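Local structure of DUF1254 domain-containing protein (Vibrio parahaemolyticus, 3U07) at residues A[34-37]-A[38-42]; A[238-242]-A[243-247]; A[292-295]-A[296-299]; A[307-310]-A[311-315]. The protein is of unknown function but combines a DUF1254 and a DUF1214 region and, having a signal peptide, is probably exported from the cytoplasm. The protein carries 2 engineered substitutions. All blocks are in the same frame, centred on the assembly; numbering follows the deposited sequence.

Contact 1 (A[34-37]-A[38-42]); sequences YIYG and YSIDE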
loop_
_atom_site.group_PDB
_atom_site.type_symbol
_atom_site.label_atom_id
_atom_site.label_comp_id
_atom_site.label_asym_id
_atom_site.label_seq_id
_atom_site.Cartn_x
_atom_site.Cartn_y
_atom_site.Cartn_z
ATOM N N TYR A 34 5.587 17.516 14.501
ATOM C CA TYR A 34 4.874 16.268 14.683
ATOM C C TYR A 34 4.288 15.759 13.363
ATOM O O TYR A 34 4.320 14.558 13.089
ATOM C CB TYR A 34 3.740 16.416 15.698
ATOM C CG TYR A 34 2.904 15.161 15.787
ATOM C CD1 TYR A 34 3.358 14.045 16.490
ATOM C CD2 TYR A 34 1.695 15.058 15.102
ATOM C CE1 TYR A 34 2.627 12.855 16.503
ATOM C CE2 TYR A 34 0.957 13.870 15.110
ATOM C CZ TYR A 34 1.429 12.779 15.809
ATOM O OH TYR A 34 0.695 11.616 15.816
ATOM N N ILE A 35 3.744 16.662 12.550
ATOM C CA ILE A 35 3.155 16.252 11.281
ATOM C C ILE A 35 4.214 15.630 10.363
ATOM O O ILE A 35 3.920 14.682 9.634
ATOM C CB ILE A 35 2.415 17.437 10.606
ATOM C CG1 ILE A 35 1.113 17.716 11.377
ATOM C CG2 ILE A 35 2.080 17.102 9.149
ATOM C CD1 ILE A 35 0.429 19.019 11.004
ATOM N N TYR A 36 5.441 16.144 10.404
ATOM C CA TYR A 36 6.525 15.561 9.606
ATOM C C TYR A 36 6.834 14.168 10.169
ATOM O O TYR A 36 6.988 13.198 9.422
ATOM C CB TYR A 36 7.797 16.417 9.689
ATOM C CG TYR A 36 9.079 15.625 9.482
ATOM C CD1 TYR A 36 9.510 15.261 8.202
ATOM C CD2 TYR A 36 9.823 15.182 10.575
ATOM C CE1 TYR A 36 10.650 14.466 8.020
ATOM C CE2 TYR A 36 10.966 14.389 10.405
ATOM C CZ TYR A 36 11.371 14.033 9.128
ATOM O OH TYR A 36 12.483 13.232 8.979
ATOM N N GLY A 37 6.899 14.075 11.495
ATOM C CA GLY A 37 7.214 12.808 12.141
ATOM C C GLY A 37 6.123 11.758 12.105
ATOM O O GLY A 37 6.402 10.556 12.203
ATOM N N TYR A 38 4.883 12.209 11.945
ATOM C CA TYR A 38 3.721 11.319 11.911
ATOM C C TYR A 38 3.876 10.087 11.023
ATOM O O TYR A 38 3.659 8.958 11.471
ATOM C CB TYR A 38 2.481 12.099 11.459
ATOM C CG TYR A 38 1.238 11.250 11.308
ATOM C CD1 TYR A 38 0.442 10.932 12.410
ATOM C CD2 TYR A 38 0.861 10.757 10.059
ATOM C CE1 TYR A 38 -0.706 10.144 12.270
ATOM C CE2 TYR A 38 -0.281 9.970 9.908
ATOM C CZ TYR A 38 -1.057 9.668 11.015
ATOM O OH TYR A 38 -2.185 8.892 10.858
ATOM N N SER A 39 4.235 10.297 9.763
ATOM C CA SER A 39 4.380 9.174 8.838
ATOM C C SER A 39 5.404 8.153 9.334
ATOM O O SER A 39 5.181 6.948 9.249
ATOM C CB SER A 39 4.767 9.678 7.443
ATOM O OG SER A 39 3.751 10.510 6.909
ATOM N N ILE A 40 6.523 8.635 9.855
ATOM C CA ILE A 40 7.557 7.746 10.375
ATOM C C ILE A 40 7.057 7.056 11.645
ATOM O O ILE A 40 7.211 5.850 11.811
ATOM C CB ILE A 40 8.842 8.528 10.706
ATOM C CG1 ILE A 40 9.440 9.102 9.416
ATOM C CG2 ILE A 40 9.852 7.605 11.388
ATOM C CD1 ILE A 40 10.443 10.216 9.635
ATOM N N ASP A 41 6.435 7.824 12.533
ATOM C CA ASP A 41 5.942 7.257 13.779
ATOM C C ASP A 41 4.919 6.154 13.542
ATOM O O ASP A 41 5.013 5.078 14.132
ATOM C CB ASP A 41 5.338 8.356 14.665
ATOM C CG ASP A 41 5.146 7.898 16.103
ATOM O OD1 ASP A 41 6.049 7.210 16.619
ATOM O OD2 ASP A 41 4.109 8.224 16.722
ATOM N N GLU A 42 3.949 6.407 12.668
ATOM C CA GLU A 42 2.923 5.406 12.404
ATOM C C GLU A 42 3.492 4.171 11.706
ATOM O O GLU A 42 3.037 3.055 11.944
ATOM C CB GLU A 42 1.780 6.021 11.592
ATOM C CG GLU A 42 1.033 7.148 12.323
ATOM C CD GLU A 42 0.404 6.689 13.637
ATOM O OE1 GLU A 42 -0.307 5.664 13.630
ATOM O OE2 GLU A 42 0.614 7.355 14.675
HETATM O O HOH W 1 2.068 9.604 15.641
HETATM O O HOH W 2 4.647 12.871 7.685
#

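Contact 2 (A[238-242]-A[243-247]); sequences KYQSI and GVEPC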
loop_
_atom_site.group_PDB
_atom_site.type_symbol
_atom_site.label_atom_id
_atom_site.label_comp_id
_atom_site.label_asym_id
_atom_site.label_seq_id
_atom_site.Cartn_x
_atom_site.Cartn_y
_atom_site.Cartn_z
ATOM N N LYS A 238 14.409 22.265 9.916
ATOM C CA LYS A 238 13.361 23.124 10.463
ATOM C C LYS A 238 12.895 22.736 11.868
ATOM O O LYS A 238 12.602 23.599 12.697
ATOM C CB LYS A 238 12.131 23.107 9.543
ATOM C CG LYS A 238 12.386 23.497 8.094
ATOM C CD LYS A 238 11.126 23.330 7.256
ATOM C CE LYS A 238 11.356 23.752 5.814
ATOM N NZ LYS A 238 10.129 24.351 5.215
ATOM N N TYR A 239 12.849 21.438 12.136
ATOM C CA TYR A 239 12.331 20.941 13.405
ATOM C C TYR A 239 13.328 20.549 14.487
ATOM O O TYR A 239 12.961 19.924 15.481
ATOM C CB TYR A 239 11.387 19.779 13.090
ATOM C CG TYR A 239 10.445 20.117 11.949
ATOM C CD1 TYR A 239 9.795 21.353 11.915
ATOM C CD2 TYR A 239 10.227 19.228 10.893
ATOM C CE1 TYR A 239 8.954 21.699 10.859
ATOM C CE2 TYR A 239 9.382 19.563 9.829
ATOM C CZ TYR A 239 8.750 20.802 9.821
ATOM O OH TYR A 239 7.910 21.147 8.789
ATOM N N GLN A 240 14.578 20.949 14.309
ATOM C CA GLN A 240 15.637 20.624 15.252
ATOM C C GLN A 240 15.421 21.110 16.687
ATOM O O GLN A 240 15.689 20.379 17.640
ATOM C CB GLN A 240 16.961 21.167 14.724
ATOM C CG GLN A 240 18.185 20.610 15.416
ATOM C CD GLN A 240 19.456 21.008 14.706
ATOM O OE1 GLN A 240 19.933 22.133 14.846
ATOM N NE2 GLN A 240 20.003 20.089 13.918
ATOM N N SER A 241 14.943 22.337 16.847
ATOM C CA SER A 241 14.723 22.888 18.183
ATOM C C SER A 241 13.641 22.124 18.935
ATOM O O SER A 241 13.590 22.146 20.163
ATOM C CB SER A 241 14.338 24.370 18.093
ATOM O OG SER A 241 13.098 24.545 17.425
ATOM N N ILE A 242 12.781 21.442 18.191
ATOM C CA ILE A 242 11.702 20.675 18.795
ATOM C C ILE A 242 12.240 19.376 19.383
ATOM O O ILE A 242 11.606 18.777 20.242
ATOM C CB ILE A 242 10.596 20.356 17.755
ATOM C CG1 ILE A 242 10.033 21.660 17.183
ATOM C CG2 ILE A 242 9.482 19.540 18.395
ATOM C CD1 ILE A 242 9.407 22.581 18.223
ATOM N N GLY A 243 13.412 18.945 18.924
ATOM C CA GLY A 243 13.988 17.713 19.441
ATOM C C GLY A 243 13.963 16.547 18.463
ATOM O O GLY A 243 14.329 15.423 18.815
ATOM N N VAL A 244 13.513 16.802 17.237
ATOM C CA VAL A 244 13.469 15.762 16.206
ATOM C C VAL A 244 14.855 15.750 15.588
ATOM O O VAL A 244 15.261 16.711 14.936
ATOM C CB VAL A 244 12.437 16.083 15.112
ATOM C CG1 VAL A 244 12.347 14.915 14.124
ATOM C CG2 VAL A 244 11.085 16.358 15.749
ATOM N N GLU A 245 15.576 14.656 15.785
ATOM C CA GLU A 245 16.943 14.554 15.297
ATOM C C GLU A 245 17.381 13.090 15.365
ATOM O O GLU A 245 17.147 12.428 16.374
ATOM C CB GLU A 245 17.826 15.416 16.194
ATOM C CG GLU A 245 19.302 15.418 15.870
ATOM C CD GLU A 245 20.070 16.285 16.847
ATOM O OE1 GLU A 245 19.641 17.433 17.074
ATOM O OE2 GLU A 245 21.091 15.822 17.387
ATOM N N PRO A 246 18.042 12.572 14.306
ATOM C CA PRO A 246 18.503 11.173 14.244
ATOM C C PRO A 246 19.396 10.695 15.374
ATOM O O PRO A 246 20.539 11.124 15.466
ATOM C CB PRO A 246 19.266 11.105 12.931
ATOM C CG PRO A 246 18.727 12.225 12.134
ATOM C CD PRO A 246 18.531 13.330 13.140
ATOM N N CYS A 247 18.919 9.720 16.142
ATOM C CA CYS A 247 19.664 9.132 17.262
ATOM C C CYS A 247 19.575 9.944 18.561
ATOM O O CYS A 247 20.139 9.537 19.574
ATOM C CB CYS A 247 21.155 8.951 16.925
ATOM S SG CYS A 247 21.501 8.318 15.261
HETATM O O HOH W 3 17.501 18.310 18.516
#

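Contact 3 (A[292-295]-A[296-299]); sequences DAPR and DIFA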
loop_
_atom_site.group_PDB
_atom_site.type_symbol
_atom_site.label_atom_id
_atom_site.label_comp_id
_atom_site.label_asym_id
_atom_site.label_seq_id
_atom_site.Cartn_x
_atom_site.Cartn_y
_atom_site.Cartn_z
ATOM N N ASP A 292 9.552 16.517 -1.453
ATOM C CA ASP A 292 9.436 17.933 -1.119
ATOM C C ASP A 292 7.994 18.436 -1.050
ATOM O O ASP A 292 7.759 19.641 -0.975
ATOM C CB ASP A 292 10.228 18.766 -2.126
ATOM C CG ASP A 292 11.732 18.609 -1.955
ATOM O OD1 ASP A 292 12.432 18.429 -2.973
ATOM O OD2 ASP A 292 12.208 18.673 -0.801
ATOM N N ALA A 293 7.035 17.515 -1.064
ATOM C CA ALA A 293 5.624 17.888 -1.005
ATOM C C ALA A 293 5.237 18.256 0.425
ATOM O O ALA A 293 5.893 17.829 1.378
ATOM C CB ALA A 293 4.761 16.738 -1.499
ATOM N N PRO A 294 4.164 19.053 0.592
ATOM C CA PRO A 294 3.685 19.482 1.912
ATOM C C PRO A 294 3.509 18.288 2.852
ATOM O O PRO A 294 2.939 17.263 2.466
ATOM C CB PRO A 294 2.360 20.170 1.590
ATOM C CG PRO A 294 2.604 20.743 0.231
ATOM C CD PRO A 294 3.292 19.588 -0.471
ATOM N N ARG A 295 3.994 18.428 4.084
ATOM C CA ARG A 295 3.913 17.347 5.062
ATOM C C ARG A 295 2.515 16.934 5.516
ATOM O O ARG A 295 2.259 15.737 5.681
ATOM C CB ARG A 295 4.760 17.674 6.299
ATOM C CG ARG A 295 6.275 17.658 6.077
ATOM C CD ARG A 295 6.754 16.319 5.540
ATOM N NE ARG A 295 6.656 16.235 4.086
ATOM C CZ ARG A 295 6.991 15.160 3.379
ATOM N NH1 ARG A 295 7.441 14.076 3.998
ATOM N NH2 ARG A 295 6.887 15.169 2.055
ATOM N N ASP A 296 1.606 17.884 5.732
ATOM C CA ASP A 296 0.278 17.470 6.176
ATOM C C ASP A 296 -0.435 16.659 5.103
ATOM O O ASP A 296 -1.131 15.697 5.415
ATOM C CB ASP A 296 -0.579 18.666 6.645
ATOM C CG ASP A 296 -0.686 19.779 5.617
ATOM O OD1 ASP A 296 -0.106 19.674 4.519
ATOM O OD2 ASP A 296 -1.366 20.779 5.926
ATOM N N ILE A 297 -0.232 17.012 3.838
ATOM C CA ILE A 297 -0.866 16.261 2.760
ATOM C C ILE A 297 -0.187 14.886 2.628
ATOM O O ILE A 297 -0.864 13.868 2.478
ATOM C CB ILE A 297 -0.796 17.035 1.419
ATOM C CG1 ILE A 297 -1.490 18.394 1.583
ATOM C CG2 ILE A 297 -1.484 16.228 0.309
ATOM C CD1 ILE A 297 -1.411 19.288 0.372
ATOM N N PHE A 298 1.142 14.847 2.700
ATOM C CA PHE A 298 1.860 13.575 2.609
ATOM C C PHE A 298 1.381 12.664 3.741
ATOM O O PHE A 298 1.151 11.464 3.549
ATOM C CB PHE A 298 3.370 13.799 2.750
ATOM C CG PHE A 298 4.179 12.529 2.709
ATOM C CD1 PHE A 298 4.454 11.901 1.497
ATOM C CD2 PHE A 298 4.653 11.950 3.887
ATOM C CE1 PHE A 298 5.188 10.716 1.457
ATOM C CE2 PHE A 298 5.390 10.760 3.857
ATOM C CZ PHE A 298 5.656 10.144 2.636
ATOM N N ALA A 299 1.227 13.253 4.924
ATOM C CA ALA A 299 0.774 12.527 6.106
ATOM C C ALA A 299 -0.609 11.896 5.921
ATOM O O ALA A 299 -0.895 10.842 6.496
ATOM C CB ALA A 299 0.757 13.467 7.317
#

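Contact 4 (A[307-310]-A[311-315]); sequences WGLP and PIEAS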
loop_
_atom_site.group_PDB
_atom_site.type_symbol
_atom_site.label_atom_id
_atom_site.label_comp_id
_atom_site.label_asym_id
_atom_site.label_seq_id
_atom_site.Cartn_x
_atom_site.Cartn_y
_atom_site.Cartn_z
ATOM N N TRP A 307 0.504 2.275 3.643
ATOM C CA TRP A 307 1.122 1.231 2.829
ATOM C C TRP A 307 0.498 1.093 1.436
ATOM O O TRP A 307 0.758 0.125 0.724
ATOM C CB TRP A 307 1.061 -0.119 3.557
ATOM C CG TRP A 307 1.638 -0.085 4.944
ATOM C CD1 TRP A 307 1.022 -0.482 6.100
ATOM C CD2 TRP A 307 2.938 0.387 5.327
ATOM N NE1 TRP A 307 1.857 -0.291 7.176
ATOM C CE2 TRP A 307 3.041 0.233 6.729
ATOM C CE3 TRP A 307 4.033 0.904 4.619
ATOM C CZ2 TRP A 307 4.188 0.602 7.440
ATOM C CZ3 TRP A 307 5.176 1.268 5.329
ATOM C CH2 TRP A 307 5.244 1.107 6.724
ATOM N N GLY A 308 -0.314 2.071 1.048
ATOM C CA GLY A 308 -0.948 2.020 -0.255
ATOM C C GLY A 308 -0.010 2.251 -1.427
ATOM O O GLY A 308 0.986 2.975 -1.330
ATOM N N LEU A 309 -0.334 1.609 -2.544
ATOM C CA LEU A 309 0.438 1.732 -3.777
ATOM C C LEU A 309 0.223 3.098 -4.416
ATOM O O LEU A 309 -0.832 3.711 -4.244
ATOM C CB LEU A 309 -0.009 0.675 -4.792
ATOM C CG LEU A 309 0.548 -0.745 -4.739
ATOM C CD1 LEU A 309 -0.309 -1.659 -5.596
ATOM C CD2 LEU A 309 1.993 -0.748 -5.241
ATOM N N PRO A 310 1.233 3.605 -5.137
ATOM C CA PRO A 310 1.079 4.903 -5.796
ATOM C C PRO A 310 -0.065 4.673 -6.795
ATOM O O PRO A 310 -0.176 3.595 -7.376
ATOM C CB PRO A 310 2.424 5.097 -6.489
ATOM C CG PRO A 310 3.380 4.410 -5.526
ATOM C CD PRO A 310 2.630 3.136 -5.205
ATOM N N PRO A 311 -0.922 5.678 -7.013
ATOM C CA PRO A 311 -2.043 5.514 -7.946
ATOM C C PRO A 311 -1.771 5.002 -9.363
ATOM O O PRO A 311 -2.657 4.405 -9.974
ATOM C CB PRO A 311 -2.703 6.892 -7.933
ATOM C CG PRO A 311 -1.575 7.813 -7.585
ATOM C CD PRO A 311 -0.863 7.057 -6.502
ATOM N N ILE A 312 -0.567 5.217 -9.886
ATOM C CA ILE A 312 -0.243 4.758 -11.236
ATOM C C ILE A 312 -0.188 3.232 -11.302
ATOM O O ILE A 312 -0.361 2.644 -12.366
ATOM C CB ILE A 312 1.105 5.352 -11.733
ATOM C CG1 ILE A 312 1.303 5.033 -13.221
ATOM C CG2 ILE A 312 2.260 4.795 -10.913
ATOM C CD1 ILE A 312 2.491 5.752 -13.850
ATOM N N GLU A 313 0.044 2.593 -10.159
ATOM C CA GLU A 313 0.104 1.136 -10.110
ATOM C C GLU A 313 -1.280 0.598 -9.773
ATOM O O GLU A 313 -1.706 -0.430 -10.301
ATOM C CB GLU A 313 1.084 0.663 -9.034
ATOM C CG GLU A 313 2.504 1.192 -9.167
ATOM C CD GLU A 313 3.168 0.785 -10.469
ATOM O OE1 GLU A 313 2.733 -0.213 -11.079
ATOM O OE2 GLU A 313 4.136 1.459 -10.873
ATOM N N ALA A 314 -1.968 1.296 -8.878
ATOM C CA ALA A 314 -3.304 0.891 -8.456
ATOM C C ALA A 314 -4.082 2.060 -7.871
ATOM O O ALA A 314 -3.603 2.760 -6.983
ATOM C CB ALA A 314 -3.212 -0.235 -7.427
ATOM N N SER A 315 -5.282 2.277 -8.394
ATOM C CA SER A 315 -6.155 3.336 -7.905
ATOM C C SER A 315 -7.451 2.650 -7.518
ATOM O O SER A 315 -7.687 1.500 -7.895
ATOM C CB SER A 315 -6.415 4.378 -8.990
ATOM O OG SER A 315 -5.276 5.188 -9.203
HETATM O O HOH W 4 -3.173 4.068 -4.760
#

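Contact 1 (A[34-37]-A[38-42])
Tyr34 and Tyr38 meet one helical turn apart on helix 26-52, a worked case of i to i+4 side-chain packing on a buried alpha-helix. The backbone supplies the usual rungs: Tyr38 N donates to Tyr34 O, and Asp41 N to Gly37 O at 2.8 Å. Traced outward, the Tyr38 side chain begins with CB, 3.5 Å from Ile35 O. With CG anti to the backbone N (chi1 176°), the ring presents its edge to Tyr34: CD1 lies 3.5 Å from Tyr34 OH, close to the Tyr38 ring plane, and CE1 is farther from that hydroxyl at 4.1 Å. Glu42 CG sits over one face, 3.4 Å above the ring plane and toward its rim. The side chain also touches Thr302 and Tyr303 of helix 295-305. In a separate pair, Tyr36 OH comes to 3.7 Å from Ile40 CD1 and hydrogen-bonds to Asp232. A water near the Tyr34 hydroxyl bridges two acids, which also form salt bridges with Arg218 (Asp41) and Lys45 (Glu42). It donates to Asp41 OD2 at 2.7 Å and to Glu42 OE2 at 2.8 Å.

Contact 2 (A[238-242]-A[243-247])
Tyr239 and Val244 meet at their CB atoms, 4.3 Å apart, across the turn that follows helix 233-239. Only the root of the tyrosine takes part, since its ring leads away, with Lys238 CB over one of its faces. On the Val244 side, CB also lies 3.9 Å from Tyr239 O. A second apolar pair is as loose, Ile242 CG2 standing 4.4 Å from Val244 CG2.

The polar pair is organised differently. Gln240 and Glu245 both run out in extended chains and cross at a slant, amide and carboxylate planes 67° apart. Their nearest approach is Gln240 CG to Glu245 OE1, 3.9 Å, so the carboxylate passes the methylene instead of pairing with the amide. A water joins the two residues indirectly, donating to Gln240 O and, at 2.7 Å, to Glu245 OE1.

Residues 240-243 form a type I beta-turn, which Gly243 closes. Its N donates to Gln240 O at 3.0 Å, approaching from above the carbonyl plane, and its positive phi (108°), a value glycine readily adopts, turns the chain out of the helical path. Farther along, Cys247 forms a disulfide with Cys224. The turn is thereby tied to helix 215-224, whose Asn220 side chain hydrogen-bonds Gly243 O through ND2 and Glu245 N through OD1 and whose Leu216 and Leu223 meet Val244, while Tyr239 packs against Leu29, Asp32 and Ala33 of helix 26-52.

Contact 3 (A[292-295]-A[296-299])
The guanidinium of Arg295 lies flat on the ring of Phe298, three residues on in the first turn of helix 295-305. The two planes differ by only 12° and the side chains run alongside each other in the same direction, an off-centre cation-pi stack in which NH1 comes to 3.5 Å from Phe298 CD2 and NH2 to 3.8 Å from Phe298 CG. Bends at chi2 (-57°) and chi3 (86°) turn the arginine so that its guanidinium edge meets the preceding loop. There NE and NH2 grip one atom side-on, Ala293 O, in the guanidinium plane; the Arg295 NH2 bond to Ala293 O measures 2.9 Å and the NE bond 3.2 Å. With NH1 bonded to Tyr119 OH as well, the group is fixed in rotation as well as in position. This is the dense, buried side, where Ile35 and Tyr36 of helix 26-52 and Trp235 also touch the arginine.

The ring of Pro294 is on the exposed side and makes looser contacts: its CB is 4.1 Å from Ile297 CD1 and 3.9 Å from Asp296 OD1. That oxygen accepts a weak bond from Ile297 N, and OD2 is hydrogen-bonded to His269 NE2. The negative charge of Asp296 probably interacts favourably with the helix N-terminus.

Backbone bonds from Phe298 N to Pro294 O (3.0 Å) and from Ala299 N to Arg295 O (2.8 Å) open the ladder. Together these features make a helix N-terminus, with Pro294 at the N-cap and an i to i+3 arginine-aromatic stack on its first turn.

Contact 4 (A[307-310]-A[311-315])
Pro310 hands its carbonyl oxygen to two successive amides of 311-315, and that shared acceptor is the centre of the turn. First comes Pro311, whose ring abuts the preceding proline, with CD 3.8 Å from Pro310 CB; the helical backbone angles at this position start the turn. Ile312 continues it but contributes little, its CG2 lying a loose 4.4 Å from Pro310 CB as its tip leads outward.

At Glu313 the turn closes. Its N donates to Pro310 O at 3.0 Å, from above the carbonyl plane, and its CB reaches within 4.1 Å of Leu309 CD2, the two side chains crossing near a right angle. A bend at chi2 (-61°) then carries the carboxylate away from the turn to a salt bridge with Arg127. Ala314 follows with a longer bond, its N lying 3.3 Å from Pro310 O but in the carbonyl plane. Its CB fits against Leu309 CD1 at 3.7 Å. The two donors thus come at Pro310 O from different directions. Last, Ser315 folds its OG back to Pro311 O (2.8 Å) while its backbone bonds to Phe414, joining strand 408-417.

Residues 310-313 therefore form a type I beta-turn with proline in its second position, widened by the Ala314 bond into an alpha-turn that delivers the chain into strand 315-319, the edge of an antiparallel sheet.

Contacts 1 and 3 meet between helices 26-52 and 295-305, the first buried and the second only partly so: Ile35 CG2 packs 3.5 Å from Asp296 CA, and Ser39 OG touches the ring of Phe298. Contact 2 also packs on contact 1, Tyr36 CB meeting Tyr239 CE2 at 3.5 Å, but lies about 28 Å from the chain's centre and mixes buried apolar groups with exposed polar ones. Contact 4 touches none of the others, yet its centre is nearest the middle, about 7 Å from that of the chain, where a loop leads from helix to sheet. Chemistry follows place: aromatic packing on the buried helix, a stacked arginine at a helix start, and carbonyl-centred turns in the two loops.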